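Side-chain contact in chitin elicitor-binding protein (PDB 5JCD), which binds chitin oligosaccharides at the rice cell surface and helps relay this fungal elicitor signal into defence responses: residues Ser158-Lys163 and Ser169-Arg174. Sequence-based numbering, arbitrary orientation.
Sequences SAIAAK and STLLTR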
loop_
_atom_site.group_PDB
_atom_site.type_symbol
_atom_site.label_atom_id
_atom_site.label_comp_id
_atom_site.label_asym_id
_atom_site.label_seq_id
_atom_site.Cartn_x
_atom_site.Cartn_y
_atom_site.Cartn_z
ATOM N N SER A 158 1.857 6.251 -19.200
ATOM C CA SER A 158 1.045 7.338 -19.706
ATOM C C SER A 158 -0.374 7.221 -19.197
ATOM O O SER A 158 -0.905 8.152 -18.593
ATOM C CB SER A 158 1.053 7.368 -21.236
ATOM O OG SER A 158 0.353 8.507 -21.710
ATOM N N ALA A 159 -0.991 6.073 -19.437
ATOM C CA ALA A 159 -2.378 5.887 -19.028
ATOM C C ALA A 159 -2.522 5.858 -17.508
ATOM O O ALA A 159 -3.528 6.305 -16.972
ATOM C CB ALA A 159 -2.946 4.648 -19.633
ATOM N N ILE A 160 -1.516 5.326 -16.816
ATOM C CA ILE A 160 -1.565 5.285 -15.365
ATOM C C ILE A 160 -1.505 6.707 -14.803
ATOM O O ILE A 160 -2.299 7.073 -13.956
ATOM C CB ILE A 160 -0.423 4.415 -14.789
ATOM C CG1 ILE A 160 -0.665 2.923 -15.090
ATOM C CG2 ILE A 160 -0.284 4.631 -13.295
ATOM C CD1 ILE A 160 0.566 2.055 -14.848
ATOM N N ALA A 161 -0.557 7.500 -15.280
ATOM C CA ALA A 161 -0.435 8.879 -14.845
ATOM C C ALA A 161 -1.723 9.642 -15.100
ATOM O O ALA A 161 -2.217 10.330 -14.213
ATOM C CB ALA A 161 0.727 9.559 -15.547
ATOM N N ALA A 162 -2.280 9.484 -16.297
ATOM C CA ALA A 162 -3.474 10.239 -16.670
ATOM C C ALA A 162 -4.644 9.856 -15.802
ATOM O O ALA A 162 -5.368 10.724 -15.328
ATOM C CB ALA A 162 -3.825 10.045 -18.148
ATOM N N LYS A 163 -4.830 8.560 -15.587
ATOM C CA LYS A 163 -5.922 8.114 -14.730
ATOM C C LYS A 163 -5.839 8.759 -13.322
ATOM O O LYS A 163 -6.854 8.962 -12.669
ATOM C CB LYS A 163 -6.005 6.574 -14.626
ATOM C CG LYS A 163 -6.987 6.197 -13.519
ATOM C CD LYS A 163 -7.596 4.822 -13.527
ATOM C CE LYS A 163 -8.819 4.877 -12.584
ATOM N NZ LYS A 163 -9.657 3.651 -12.542
ATOM N N SER A 169 5.790 12.455 -16.560
ATOM C CA SER A 169 7.171 12.648 -16.087
ATOM C C SER A 169 7.248 12.695 -14.569
ATOM O O SER A 169 8.238 12.242 -13.971
ATOM C CB SER A 169 7.848 13.870 -16.726
ATOM O OG SER A 169 7.070 15.029 -16.564
ATOM N N THR A 170 6.237 13.298 -13.950
ATOM C CA THR A 170 6.100 13.231 -12.496
ATOM C C THR A 170 6.075 11.762 -12.035
ATOM O O THR A 170 6.779 11.366 -11.104
ATOM C CB THR A 170 4.819 13.945 -12.007
ATOM O OG1 THR A 170 4.959 15.365 -12.158
ATOM C CG2 THR A 170 4.570 13.640 -10.562
ATOM N N LEU A 171 5.267 10.951 -12.704
ATOM C CA LEU A 171 5.181 9.546 -12.340
ATOM C C LEU A 171 6.555 8.915 -12.534
ATOM O O LEU A 171 7.030 8.196 -11.666
ATOM C CB LEU A 171 4.115 8.821 -13.168
ATOM C CG LEU A 171 3.759 7.393 -12.721
ATOM C CD1 LEU A 171 3.180 7.451 -11.316
ATOM C CD2 LEU A 171 2.750 6.741 -13.677
ATOM N N LEU A 172 7.207 9.246 -13.648
ATOM C CA LEU A 172 8.515 8.684 -14.009
ATOM C C LEU A 172 9.670 9.126 -13.123
ATOM O O LEU A 172 10.503 8.305 -12.745
ATOM C CB LEU A 172 8.845 9.005 -15.469
ATOM C CG LEU A 172 7.889 8.296 -16.432
ATOM C CD1 LEU A 172 8.022 8.756 -17.894
ATOM C CD2 LEU A 172 7.998 6.787 -16.280
ATOM N N THR A 173 9.717 10.403 -12.753
ATOM C CA THR A 173 10.817 10.860 -11.897
ATOM C C THR A 173 10.622 10.385 -10.463
ATOM O O THR A 173 11.568 10.017 -9.779
ATOM C CB THR A 173 10.980 12.394 -11.908
ATOM O OG1 THR A 173 9.822 13.003 -11.328
ATOM C CG2 THR A 173 11.168 12.901 -13.331
ATOM N N ARG A 174 9.386 10.455 -9.991
ATOM C CA ARG A 174 9.069 9.999 -8.651
ATOM C C ARG A 174 9.451 8.526 -8.504
ATOM O O ARG A 174 9.927 8.094 -7.462
ATOM C CB ARG A 174 7.575 10.204 -8.358
ATOM C CG ARG A 174 7.150 9.808 -6.959
ATOM C CD ARG A 174 7.785 10.713 -5.934
ATOM N NE ARG A 174 7.772 10.131 -4.603
ATOM C CZ ARG A 174 8.325 10.696 -3.538
ATOM N NH1 ARG A 174 8.931 11.871 -3.647
ATOM N NH2 ARG A 174 8.262 10.087 -2.360
#
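Leu171 reaches from one short helix of the C-terminal LysM domain of this fragment to the other, where one methyl, CD2, makes the closest contacts. It sits against the side chains of two successive residues, with Leu171 CD2 3.7 Å from Ile160 CG2 and 3.9 Å from Ala161 CB. The same methyl is in van der Waals contact with the backbone, CD2 lying 3.8 Å from Ala161 N. CG anti to the backbone N (chi1 -170°) sends the leucine branch toward helix 157-163, and chi2 of 62° to CD1 leaves CD2 as the methyl that reaches on to it. Ile160 runs across Leu171 at about a right angle and offers its CG2 branch. Ala161 meets the same methyl with its CB alone, and the CA atoms of Ala161 and Leu171 are the nearest pair across the two segments, 6.2 Å apart. All three residues are buried, and the side-chain contact is apolar. The chitin site is near: Ser158, one of its residues, lies on the same helix as Ile160, and Ala159 touches a bound N-acetylglucosamine. Helices 157-163 and 168-174 are the paired helices of the LysM βααβ fold, laid on strands 145-150 and 188-193: Ile160 packs on Tyr149 of the first strand and Leu171 on Val191 of the second, while Arg174 forms a salt bridge to Asp190.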